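Local coordinates for protein 2-(acetamidomethylene)succinate hydrolase (PDB 3KXP) that catalyses the last step of vitamin B6 degradation, hydrolysing (E)-2-(acetamidomethylene)succinate to succinic semialdehyde, acetate, ammonia and carbon dioxide, at residues D166-E172 against L268-A273; S142-R146 against G242-L247; V149-A153 against A250-V254; H75-S79 against M236-A240; H135-H141 against V159-I165. All blocks are in the same frame, centred on the assembly; numbering follows the deposited sequence.

Interaction 1 (D166-E172 against L268-A273); sequences DFTPYIE and LVSAAA
Leu268 meets the loop that follows strand 159-165 with both methyls of its branch. Its CD1 lies 3.7 Å from CD2 of Phe167, oblique to that ring, while its CD2 lies 3.7 Å from CG2 of Ile171. In Ile171, CG1 stands beside the backbone N (chi1 -63°), a turn that carries CD1 over the centre of one Phe167 face, 3.7 Å above the ring plane. Val269 divides its methyls between two neighbours: CG2 packs 3.5 Å from the carbonyl carbon of Asp166, and CG1 faces OG1 of Thr168. Farther along, the methyl of Ala273 abuts the carbonyl oxygen of Tyr170.

Polar contacts gather at the outer end. Ser270 is the N-cap of helix 271-280, its OG accepting from Ala273 N at 2.9 Å with an N-H...O angle of 158°. The same hydroxyl makes a weak bond of 3.4 Å to OE2 of Glu172. A water bridges the two segments at this corner, accepting from Ser270 N at 2.9 Å and donating to Leu268 O at 2.8 Å, and it also donates to Glu172 OE1.

Asp166, the probable acid of the catalytic triad, turns OD2 to His294 ND1 and Ser266 OG. The chemistry is thus divided: apolar groups pack beside the triad acid, whereas the Glu172 carboxylate stays at the margin, where the start of helix 271-280 would probably favour its negative charge.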
# COMPACT_ATOMS: atom_id res chain seq x y z
N ASP A 166 -11.35 4.02 -6.58
CA ASP A 166 -11.75 4.31 -7.96
C ASP A 166 -11.98 5.74 -8.44
O ASP A 166 -13.04 6.05 -8.99
CB ASP A 166 -12.97 3.46 -8.32
CG ASP A 166 -12.82 2.78 -9.67
OD1 ASP A 166 -11.91 1.94 -9.80
OD2 ASP A 166 -13.60 3.08 -10.61
N PHE A 167 -10.99 6.60 -8.23
CA PHE A 167 -11.06 7.97 -8.71
C PHE A 167 -9.71 8.63 -8.59
O PHE A 167 -9.27 9.03 -7.51
CB PHE A 167 -12.11 8.81 -7.97
CG PHE A 167 -12.57 10.01 -8.77
CD1 PHE A 167 -11.71 11.08 -9.00
CD2 PHE A 167 -13.82 10.02 -9.36
CE1 PHE A 167 -12.10 12.15 -9.82
CE2 PHE A 167 -14.22 11.08 -10.18
CZ PHE A 167 -13.35 12.15 -10.41
N THR A 168 -9.05 8.75 -9.73
CA THR A 168 -7.72 9.32 -9.81
C THR A 168 -7.72 10.48 -10.80
O THR A 168 -8.75 10.78 -11.41
CB THR A 168 -6.74 8.27 -10.35
OG1 THR A 168 -7.15 7.91 -11.68
CG2 THR A 168 -6.75 7.01 -9.47
N PRO A 169 -6.57 11.13 -10.98
CA PRO A 169 -6.55 12.23 -11.95
C PRO A 169 -6.45 11.55 -13.31
O PRO A 169 -6.41 10.32 -13.38
CB PRO A 169 -5.26 12.98 -11.61
CG PRO A 169 -4.89 12.51 -10.21
CD PRO A 169 -5.31 11.07 -10.23
N TYR A 170 -6.43 12.34 -14.38
CA TYR A 170 -6.28 11.81 -15.73
C TYR A 170 -7.44 11.00 -16.32
O TYR A 170 -7.28 10.37 -17.36
CB TYR A 170 -5.01 10.96 -15.83
CG TYR A 170 -3.77 11.64 -15.30
CD1 TYR A 170 -3.14 11.18 -14.14
CD2 TYR A 170 -3.23 12.75 -15.96
CE1 TYR A 170 -2.00 11.82 -13.64
CE2 TYR A 170 -2.08 13.39 -15.48
CZ TYR A 170 -1.47 12.92 -14.32
OH TYR A 170 -0.36 13.57 -13.83
N ILE A 171 -8.60 10.99 -15.66
CA ILE A 171 -9.74 10.26 -16.19
C ILE A 171 -10.09 10.86 -17.56
O ILE A 171 -10.16 12.08 -17.69
CB ILE A 171 -10.95 10.37 -15.25
CG1 ILE A 171 -10.60 9.73 -13.90
CG2 ILE A 171 -12.17 9.72 -15.88
CD1 ILE A 171 -11.69 9.84 -12.86
N GLU A 172 -10.29 10.02 -18.57
CA GLU A 172 -10.60 10.54 -19.90
C GLU A 172 -12.00 11.14 -20.04
O GLU A 172 -12.95 10.70 -19.39
CB GLU A 172 -10.39 9.46 -20.97
CG GLU A 172 -10.93 8.11 -20.61
CD GLU A 172 -9.91 7.21 -19.92
OE1 GLU A 172 -10.36 6.30 -19.20
OE2 GLU A 172 -8.69 7.39 -20.11
N LEU A 268 -14.76 3.89 -15.27
CA LEU A 268 -14.49 5.29 -14.92
C LEU A 268 -12.97 5.51 -14.89
O LEU A 268 -12.46 6.40 -15.57
CB LEU A 268 -15.08 5.62 -13.55
CG LEU A 268 -15.44 7.07 -13.18
CD1 LEU A 268 -14.77 7.41 -11.86
CD2 LEU A 268 -15.03 8.05 -14.26
N VAL A 269 -12.26 4.70 -14.12
CA VAL A 269 -10.81 4.82 -14.03
C VAL A 269 -10.17 3.72 -14.88
O VAL A 269 -10.22 2.54 -14.52
CB VAL A 269 -10.31 4.69 -12.57
CG1 VAL A 269 -8.78 4.66 -12.53
CG2 VAL A 269 -10.82 5.86 -11.74
N SER A 270 -9.59 4.11 -16.01
CA SER A 270 -8.95 3.18 -16.92
C SER A 270 -7.58 2.80 -16.42
O SER A 270 -7.01 3.47 -15.55
CB SER A 270 -8.79 3.83 -18.29
OG SER A 270 -7.72 4.76 -18.25
N ALA A 271 -7.03 1.72 -16.98
CA ALA A 271 -5.70 1.27 -16.60
C ALA A 271 -4.66 2.34 -16.97
O ALA A 271 -3.67 2.53 -16.28
CB ALA A 271 -5.38 -0.03 -17.31
N ALA A 272 -4.91 3.04 -18.08
CA ALA A 272 -4.00 4.09 -18.53
C ALA A 272 -4.02 5.24 -17.52
O ALA A 272 -2.97 5.81 -17.19
CB ALA A 272 -4.43 4.60 -19.92
N ALA A 273 -5.20 5.57 -17.01
CA ALA A 273 -5.33 6.63 -16.02
C ALA A 273 -4.56 6.29 -14.74
O ALA A 273 -3.86 7.14 -14.19
CB ALA A 273 -6.81 6.87 -15.69
O HOH W 1 -10.02 6.84 -16.77

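Interaction 2 (S142-R146 against G242-L247); sequences SLGAR and GLRSDL
The carbonyl oxygen of Gly242 receives two weak bonds, one from each side of the contact. NH2 of Arg146 reaches it at 2.9 Å with a bent N-H...O angle of 132°, and Ser245 N, closing the type I turn from Gly242 to Ser245, lies 3.3 Å away. A water carries a second, sounder connection between the same two parts, accepting from Arg146 NE at 2.9 Å and donating to Ser245 OG at 2.7 Å. The carbonyl oxygen and the water both lie at the edge of the guanidinium, in its plane, which restrains rotation of the group.

One face of that plane is covered by a leucine: CD2 of Leu243 stands 3.8 Å above it, over the centre. Arg146 comes to this place from the first turn of helix 143-154, which follows the nucleophile elbow of the alpha/beta hydrolase fold. Gly140, Ser142 and Gly144 form the GxSxG pattern, and Ser142, the probable nucleophile, has the positive phi expected of this strained turn. Beyond its CG, the arginine chain bends sharply (chi2 -91°), leaving CG itself to pack 3.8 Å from CD1 of Leu247. Leu143, next to the nucleophile and part of the chloride site, brings CD1 to 4.0 Å from CD2 of Leu243, the two side chains crossing at about a right angle. Phe167 and Tyr120 also pack against Arg146, and Asp246 caps the following helix by accepting from Val248 N.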
# COMPACT_ATOMS: atom_id res chain seq x y z
N SER A 142 -15.20 6.87 -5.42
CA SER A 142 -15.45 7.79 -6.53
C SER A 142 -15.54 9.25 -6.05
O SER A 142 -14.53 9.83 -5.64
CB SER A 142 -16.73 7.36 -7.25
OG SER A 142 -16.70 7.74 -8.62
N LEU A 143 -16.74 9.85 -6.12
CA LEU A 143 -16.94 11.23 -5.64
C LEU A 143 -16.32 11.35 -4.25
O LEU A 143 -15.60 12.31 -3.97
CB LEU A 143 -18.43 11.57 -5.54
CG LEU A 143 -18.82 12.80 -4.69
CD1 LEU A 143 -18.25 14.07 -5.29
CD2 LEU A 143 -20.32 12.92 -4.61
N GLY A 144 -16.61 10.38 -3.39
CA GLY A 144 -16.05 10.39 -2.05
C GLY A 144 -14.53 10.34 -2.07
O GLY A 144 -13.87 11.06 -1.32
N ALA A 145 -13.97 9.49 -2.94
CA ALA A 145 -12.51 9.37 -3.05
C ALA A 145 -11.90 10.70 -3.49
O ALA A 145 -10.93 11.17 -2.91
CB ALA A 145 -12.14 8.26 -4.04
N ARG A 146 -12.47 11.30 -4.53
CA ARG A 146 -11.99 12.58 -5.01
C ARG A 146 -12.05 13.61 -3.88
O ARG A 146 -11.11 14.37 -3.67
CB ARG A 146 -12.83 13.04 -6.21
CG ARG A 146 -12.47 14.41 -6.72
CD ARG A 146 -13.30 15.48 -6.02
NE ARG A 146 -13.89 16.33 -7.04
CZ ARG A 146 -15.10 16.88 -6.95
NH1 ARG A 146 -15.86 16.68 -5.88
NH2 ARG A 146 -15.54 17.61 -7.96
N GLY A 242 -18.68 18.97 -11.86
CA GLY A 242 -17.60 19.38 -10.98
C GLY A 242 -16.53 18.30 -10.96
O GLY A 242 -15.38 18.57 -10.64
N LEU A 243 -16.92 17.08 -11.31
CA LEU A 243 -16.01 15.94 -11.32
C LEU A 243 -14.98 16.01 -12.44
O LEU A 243 -14.02 15.26 -12.45
CB LEU A 243 -16.79 14.62 -11.41
CG LEU A 243 -17.60 14.24 -10.17
CD1 LEU A 243 -18.36 12.95 -10.42
CD2 LEU A 243 -16.66 14.08 -8.99
N ARG A 244 -15.20 16.92 -13.39
CA ARG A 244 -14.29 17.09 -14.52
C ARG A 244 -13.06 17.92 -14.19
O ARG A 244 -12.11 17.97 -14.97
CB ARG A 244 -15.02 17.77 -15.68
CG ARG A 244 -16.06 16.91 -16.39
CD ARG A 244 -16.73 17.73 -17.48
NE ARG A 244 -16.99 16.93 -18.67
CZ ARG A 244 -17.94 16.02 -18.78
NH1 ARG A 244 -18.75 15.77 -17.76
NH2 ARG A 244 -18.08 15.34 -19.90
N SER A 245 -13.05 18.58 -13.03
CA SER A 245 -11.93 19.44 -12.68
C SER A 245 -10.61 18.68 -12.50
O SER A 245 -10.59 17.49 -12.16
CB SER A 245 -12.25 20.26 -11.42
OG SER A 245 -12.57 19.41 -10.33
N ASP A 246 -9.52 19.40 -12.73
CA ASP A 246 -8.18 18.86 -12.63
C ASP A 246 -7.89 18.38 -11.21
O ASP A 246 -7.92 19.16 -10.26
CB ASP A 246 -7.16 19.93 -13.06
CG ASP A 246 -5.75 19.39 -13.17
OD1 ASP A 246 -5.56 18.15 -13.20
OD2 ASP A 246 -4.81 20.22 -13.25
N LEU A 247 -7.61 17.09 -11.08
CA LEU A 247 -7.34 16.48 -9.79
C LEU A 247 -5.84 16.27 -9.54
O LEU A 247 -5.43 15.78 -8.48
CB LEU A 247 -8.07 15.13 -9.71
CG LEU A 247 -8.26 14.52 -8.32
CD1 LEU A 247 -8.93 15.53 -7.39
CD2 LEU A 247 -9.10 13.25 -8.43
O HOH W 2 -12.85 16.75 -9.75

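Interaction 3 (V149-A153 against A250-V254); sequences VTAAA and AYRDV
Val149 holds CG1 trans to its own nitrogen (chi1 179°), while the ring of Tyr251 is swung back from a CB that points elsewhere (chi1 -90°), and together these torsions set the methyl over the ring. The result is a CH-pi contact: CG1 of Val149 lies 4.1 Å from the centroid of the Tyr251 ring, 21° off the normal, displaced toward the rim on the CD1 and CE1 side. The other methyl, CG2, follows the ring outward to its phenol end, 4.1 Å from CZ of Tyr251, and the two side chains cross nearly at right angles.

The rest of the contact is made by small residues, which allow a close approach of the backbones. The CA atoms of Ala153 and Val254 are just 4.0 Å apart, and the methyl of Ala153 fits between Ala250 O, at 3.7 Å, and Val254 CA, at 3.8 Å. Ala152 CB packs 3.8 Å from CG2 of Val254. Nearer the start of the segment, Ala250 CB rests against Thr150, 4.2 Å from its OG1.

In the alpha/beta hydrolase fold, helix 143-154 is the one that follows the nucleophile elbow, and the short helix 248-253 packs on its flank before the chain passes at Val254 toward strand 258-263. No hydrogen bond links the two segments, and their polar groups look elsewhere. Thr150 OG1 bonds to Arg146 O within its own helix, and Tyr251 OH is hydrogen-bonded to Phe167 O. On the exposed side, Arg252 grips Asp253 side-on with NE and NH2, one nitrogen to each carboxylate oxygen.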
# COMPACT_ATOMS: atom_id res chain seq x y z
N VAL A 149 -9.23 12.87 -1.01
CA VAL A 149 -7.86 13.23 -1.37
C VAL A 149 -7.70 14.75 -1.40
O VAL A 149 -6.66 15.28 -1.01
CB VAL A 149 -7.46 12.62 -2.72
CG1 VAL A 149 -6.03 13.03 -3.08
CG2 VAL A 149 -7.57 11.09 -2.65
N THR A 150 -8.74 15.46 -1.86
CA THR A 150 -8.69 16.92 -1.89
C THR A 150 -8.62 17.44 -0.45
O THR A 150 -7.84 18.34 -0.14
CB THR A 150 -9.95 17.51 -2.57
OG1 THR A 150 -10.03 17.04 -3.92
CG2 THR A 150 -9.89 19.04 -2.59
N ALA A 151 -9.41 16.84 0.43
CA ALA A 151 -9.44 17.22 1.83
C ALA A 151 -8.09 16.99 2.51
O ALA A 151 -7.57 17.86 3.20
CB ALA A 151 -10.53 16.43 2.56
N ALA A 152 -7.52 15.80 2.30
CA ALA A 152 -6.24 15.43 2.88
C ALA A 152 -5.11 16.38 2.47
O ALA A 152 -4.24 16.71 3.27
CB ALA A 152 -5.88 14.01 2.48
N ALA A 153 -5.15 16.82 1.22
CA ALA A 153 -4.13 17.72 0.70
C ALA A 153 -4.31 19.14 1.22
O ALA A 153 -3.34 19.90 1.32
CB ALA A 153 -4.17 17.71 -0.83
N ALA A 250 -4.20 17.94 -6.32
CA ALA A 250 -4.56 17.22 -5.11
C ALA A 250 -3.72 15.95 -4.90
O ALA A 250 -3.28 15.68 -3.78
CB ALA A 250 -6.04 16.86 -5.14
N TYR A 251 -3.50 15.17 -5.94
CA TYR A 251 -2.67 13.97 -5.77
C TYR A 251 -1.20 14.35 -5.67
O TYR A 251 -0.44 13.72 -4.94
CB TYR A 251 -2.88 12.98 -6.91
CG TYR A 251 -3.99 11.98 -6.67
CD1 TYR A 251 -5.33 12.33 -6.81
CD2 TYR A 251 -3.69 10.66 -6.34
CE1 TYR A 251 -6.35 11.40 -6.63
CE2 TYR A 251 -4.70 9.71 -6.16
CZ TYR A 251 -6.02 10.09 -6.31
OH TYR A 251 -7.02 9.14 -6.17
N ARG A 252 -0.80 15.37 -6.40
CA ARG A 252 0.58 15.82 -6.37
C ARG A 252 0.98 16.41 -5.01
O ARG A 252 2.10 16.20 -4.54
CB ARG A 252 0.80 16.89 -7.45
CG ARG A 252 2.21 17.48 -7.47
CD ARG A 252 2.22 18.78 -8.25
NE ARG A 252 1.35 19.75 -7.59
CZ ARG A 252 0.70 20.73 -8.21
NH1 ARG A 252 0.83 20.89 -9.53
NH2 ARG A 252 -0.08 21.56 -7.52
N ASP A 253 0.06 17.12 -4.36
CA ASP A 253 0.41 17.76 -3.09
C ASP A 253 0.03 17.06 -1.79
O ASP A 253 0.50 17.47 -0.72
CB ASP A 253 -0.15 19.19 -3.08
CG ASP A 253 0.20 19.96 -4.35
OD1 ASP A 253 1.32 19.79 -4.88
OD2 ASP A 253 -0.65 20.75 -4.81
N VAL A 254 -0.78 16.01 -1.85
CA VAL A 254 -1.18 15.32 -0.63
C VAL A 254 0.05 14.77 0.11
O VAL A 254 0.84 14.02 -0.46
CB VAL A 254 -2.21 14.19 -0.91
CG1 VAL A 254 -1.60 13.10 -1.78
CG2 VAL A 254 -2.71 13.62 0.41

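Interaction 4 (H75-S79 against M236-A240); sequences HGITS and MAQTA
Ile77 drives its side chain into helix 233-242, and its terminal CD1 does most of the touching. That methyl lies 3.5 Å from CG2 of Thr239 and 3.6 Å from the backbone N of Ala240, with the side chains of Ile77 and Thr239 sliding past one another in opposite directions. CG1 stands trans to the backbone N (chi1 -162°), which extends the chain toward the helix and brings CG1 itself to 3.9 Å from SE of Met236, a selenomethionine. The same selenium touches the backbone of the next residue, 3.6 Å from Thr78 N, and the methyl CG2 of Thr78 closes against it at 3.8 Å. With a serine at Thr78 this methyl is gone, and the bent Met236 chain would probably lose part of its wall and be less well held at its selenium.

These groups are placed by a type II turn running from Gly76 to Ser79, with Thr78 at a positive phi. Gly76 O accepts from Ser79 N and, on the opposite face of its plane, from His75 ND1 at 2.6 Å, the acceptor lying in the plane of the histidine ring. His75 NE2 in turn pairs with the backbone N of Gln102. On the helix side, Thr239 OG1 is bonded to Ala235 O and to Tyr120 OH, which fixes its methyl toward Ile77. Leu179 and Val183 also border Ile77.

Ile77 belongs to the chloride site, and its position in the loop after strand 70-74 is that from which alpha/beta hydrolases usually supply one backbone N-H of the oxyanion hole.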
# COMPACT_ATOMS: atom_id res chain seq x y z
N HIS A 75 -19.57 8.08 0.12
CA HIS A 75 -20.15 7.43 -1.06
C HIS A 75 -19.90 8.12 -2.41
O HIS A 75 -19.37 9.23 -2.47
CB HIS A 75 -21.66 7.32 -0.84
CG HIS A 75 -22.34 8.65 -0.76
ND1 HIS A 75 -22.59 9.42 -1.87
CD2 HIS A 75 -22.72 9.39 0.31
CE1 HIS A 75 -23.09 10.59 -1.49
NE2 HIS A 75 -23.17 10.60 -0.17
N GLY A 76 -20.31 7.46 -3.49
CA GLY A 76 -20.15 8.03 -4.82
C GLY A 76 -21.37 8.87 -5.20
O GLY A 76 -22.33 8.94 -4.43
N ILE A 77 -21.34 9.51 -6.37
CA ILE A 77 -22.45 10.36 -6.81
C ILE A 77 -23.80 9.60 -6.89
O ILE A 77 -23.85 8.44 -7.32
CB ILE A 77 -22.13 11.02 -8.16
CG1 ILE A 77 -23.05 12.22 -8.38
CG2 ILE A 77 -22.31 10.02 -9.28
CD1 ILE A 77 -22.60 13.11 -9.53
N THR A 78 -24.86 10.28 -6.46
CA THR A 78 -26.24 9.76 -6.42
C THR A 78 -26.47 8.69 -5.36
O THR A 78 -27.61 8.33 -5.07
CB THR A 78 -26.76 9.19 -7.77
OG1 THR A 78 -26.21 7.88 -7.99
CG2 THR A 78 -26.39 10.10 -8.92
N SER A 79 -25.40 8.20 -4.76
CA SER A 79 -25.49 7.16 -3.73
C SER A 79 -25.72 7.80 -2.35
O SER A 79 -26.07 8.98 -2.26
CB SER A 79 -24.20 6.34 -3.75
OG SER A 79 -24.28 5.18 -2.94
N MSE A 236 -26.95 16.80 -8.32
CA MSE A 236 -26.27 15.79 -9.12
C MSE A 236 -25.64 16.38 -10.39
O MSE A 236 -24.47 16.14 -10.68
CB MSE A 236 -27.24 14.68 -9.53
CG MSE A 236 -27.87 13.94 -8.37
SE MSE A 236 -26.53 13.42 -7.07
CE MSE A 236 -26.69 14.91 -5.83
N ALA A 237 -26.44 17.15 -11.12
CA ALA A 237 -25.98 17.78 -12.36
C ALA A 237 -24.76 18.64 -12.10
O ALA A 237 -23.79 18.61 -12.85
CB ALA A 237 -27.10 18.62 -12.98
N GLN A 238 -24.80 19.41 -11.01
CA GLN A 238 -23.67 20.27 -10.68
C GLN A 238 -22.47 19.46 -10.20
O GLN A 238 -21.33 19.79 -10.53
CB GLN A 238 -24.08 21.28 -9.61
CG GLN A 238 -25.15 22.25 -10.08
CD GLN A 238 -25.55 23.22 -9.00
OE1 GLN A 238 -24.76 24.07 -8.58
NE2 GLN A 238 -26.79 23.10 -8.54
N THR A 239 -22.74 18.40 -9.44
CA THR A 239 -21.66 17.55 -8.94
C THR A 239 -20.96 16.84 -10.09
O THR A 239 -19.73 16.80 -10.14
CB THR A 239 -22.20 16.50 -7.97
OG1 THR A 239 -22.76 17.16 -6.83
CG2 THR A 239 -21.09 15.58 -7.52
N ALA A 240 -21.75 16.29 -11.02
CA ALA A 240 -21.21 15.60 -12.18
C ALA A 240 -20.21 16.48 -12.94
O ALA A 240 -19.08 16.06 -13.18
CB ALA A 240 -22.34 15.15 -13.11

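Interaction 5 (H135-H141 against V159-I165); sequences HAILVGH and VRSVVAI
Leu138 N donates to Ser161 O at 2.8 Å, one of five backbone hydrogen bonds between the parallel strands 136-141 and 159-165. Val163 N donates to Leu138 O at 2.7 Å and Ile165 N to Gly140 O at 2.8 Å, and all three meet their carbonyls nearly along the C=O axis. Gly140 N completes the run with Val163 O at 3.0 Å. At the near end the chain turns a corner, and Arg160 N comes to Ala136 O from above the carbonyl plane. The intervening Ile137 and Val139 spend their backbone groups on strand 70-74.

Ser161 OG is buried beside Ile137 CG2 and finds no partner in the model. His141 NE2 bonds to His294 O, and Ile165 O lies at the CD2 edge of the ring, near its plane.

Arg160 extends with CG trans to its nitrogen (chi1 170°). Its CB lies over the His135 ring, 3.7 Å from the centroid, in a CH-pi contact, while CD1 of Ile137 stands 3.3 Å above the centre of the guanidinium face. NH2 donates to Ala314 O of the second subunit. A leucine in its place has no guanidinium, and the chain-terminal oxygen of Ala314 would probably be left without this donor across the dimer. Parallel pairing thus satisfies these backbone groups, though not Ser161 OG, and sets the ends running into Ser142 and Asp166 side by side.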
# COMPACT_ATOMS: atom_id res chain seq x y z
N HIS A 135 -7.88 13.15 14.32
CA HIS A 135 -7.76 13.08 12.86
C HIS A 135 -8.46 11.83 12.34
O HIS A 135 -8.54 10.81 13.03
CB HIS A 135 -6.29 13.11 12.44
CG HIS A 135 -5.47 11.99 13.00
ND1 HIS A 135 -4.17 11.74 12.60
CD2 HIS A 135 -5.77 11.02 13.90
CE1 HIS A 135 -3.71 10.67 13.23
NE2 HIS A 135 -4.66 10.22 14.02
N ALA A 136 -8.97 11.90 11.12
CA ALA A 136 -9.70 10.77 10.57
C ALA A 136 -9.09 10.08 9.38
O ALA A 136 -8.38 10.69 8.57
CB ALA A 136 -11.13 11.21 10.22
N ILE A 137 -9.38 8.79 9.28
CA ILE A 137 -8.95 7.97 8.17
C ILE A 137 -10.14 8.11 7.21
O ILE A 137 -11.27 7.81 7.59
CB ILE A 137 -8.78 6.50 8.58
CG1 ILE A 137 -7.62 6.38 9.59
CG2 ILE A 137 -8.55 5.63 7.35
CD1 ILE A 137 -7.48 5.02 10.20
N LEU A 138 -9.87 8.58 6.01
CA LEU A 138 -10.92 8.76 5.00
C LEU A 138 -11.00 7.62 3.97
O LEU A 138 -10.03 7.34 3.25
CB LEU A 138 -10.70 10.10 4.29
CG LEU A 138 -11.16 11.41 4.93
CD1 LEU A 138 -10.95 11.41 6.43
CD2 LEU A 138 -10.41 12.57 4.27
N VAL A 139 -12.16 6.97 3.90
CA VAL A 139 -12.43 5.89 2.96
C VAL A 139 -13.48 6.40 1.98
O VAL A 139 -14.66 6.47 2.32
CB VAL A 139 -13.00 4.66 3.67
CG1 VAL A 139 -13.36 3.58 2.65
CG2 VAL A 139 -12.00 4.13 4.68
N GLY A 140 -13.06 6.75 0.77
CA GLY A 140 -14.01 7.27 -0.19
C GLY A 140 -14.14 6.54 -1.51
O GLY A 140 -13.17 6.02 -2.06
N HIS A 141 -15.36 6.48 -2.02
CA HIS A 141 -15.62 5.82 -3.28
C HIS A 141 -15.98 6.83 -4.34
O HIS A 141 -16.96 7.56 -4.19
CB HIS A 141 -16.76 4.81 -3.16
CG HIS A 141 -17.08 4.13 -4.45
ND1 HIS A 141 -18.36 3.72 -4.78
CD2 HIS A 141 -16.30 3.81 -5.51
CE1 HIS A 141 -18.35 3.17 -5.98
NE2 HIS A 141 -17.11 3.21 -6.45
N VAL A 159 -6.52 14.81 8.72
CA VAL A 159 -6.62 13.46 8.19
C VAL A 159 -5.36 12.62 8.29
O VAL A 159 -4.26 13.02 7.90
CB VAL A 159 -7.15 13.49 6.72
CG1 VAL A 159 -6.72 14.78 6.06
CG2 VAL A 159 -6.65 12.28 5.94
N ARG A 160 -5.55 11.43 8.84
CA ARG A 160 -4.49 10.45 9.05
C ARG A 160 -4.07 9.74 7.76
O ARG A 160 -2.88 9.61 7.47
CB ARG A 160 -4.98 9.43 10.08
CG ARG A 160 -4.11 8.21 10.26
CD ARG A 160 -4.69 7.32 11.35
NE ARG A 160 -4.32 5.92 11.16
CZ ARG A 160 -4.63 4.93 11.99
NH1 ARG A 160 -5.31 5.18 13.10
NH2 ARG A 160 -4.24 3.69 11.71
N SER A 161 -5.06 9.29 6.99
CA SER A 161 -4.79 8.58 5.75
C SER A 161 -6.05 8.45 4.92
O SER A 161 -7.17 8.59 5.43
CB SER A 161 -4.24 7.19 6.06
OG SER A 161 -5.11 6.50 6.94
N VAL A 162 -5.87 8.16 3.64
CA VAL A 162 -7.00 8.02 2.73
C VAL A 162 -6.96 6.74 1.92
O VAL A 162 -5.90 6.29 1.49
CB VAL A 162 -7.04 9.17 1.71
CG1 VAL A 162 -8.22 8.98 0.76
CG2 VAL A 162 -7.12 10.50 2.42
N VAL A 163 -8.13 6.15 1.73
CA VAL A 163 -8.28 4.97 0.90
C VAL A 163 -9.16 5.50 -0.23
O VAL A 163 -10.38 5.59 -0.08
CB VAL A 163 -9.01 3.83 1.63
CG1 VAL A 163 -9.29 2.71 0.65
CG2 VAL A 163 -8.16 3.31 2.79
N ALA A 164 -8.53 5.87 -1.34
CA ALA A 164 -9.22 6.41 -2.51
C ALA A 164 -9.68 5.30 -3.47
O ALA A 164 -8.92 4.85 -4.33
CB ALA A 164 -8.31 7.38 -3.24
N ILE A 165 -10.94 4.89 -3.34
CA ILE A 165 -11.49 3.83 -4.18
C ILE A 165 -12.08 4.29 -5.51
O ILE A 165 -13.16 4.88 -5.56
CB ILE A 165 -12.60 3.05 -3.42
CG1 ILE A 165 -12.04 2.48 -2.11
CG2 ILE A 165 -13.14 1.93 -4.32
CD1 ILE A 165 -13.06 1.67 -1.31

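Overall arrangement
Interaction 5 is a pair of neighbouring inner strands of the sheet, whose ends run into Ser142 and Asp166, and the elbow is tied back where Ser142 N lies 2.9 Å from Ile165 O. Interactions 1 and 2, with centres 11 Å apart, meet through Phe167, whose CD1 is 3.4 Å from Leu247 CD2. Tyr251 of interaction 3 reaches interaction 1 by placing OH 2.6 Å from Phe167 O. Leu143, next to the nucleophile, packs its CB 3.7 Å from Ile77 N, which links interactions 2 and 4 at the chloride site. Interactions 3 and 4, with centres 20 Å apart, do not touch.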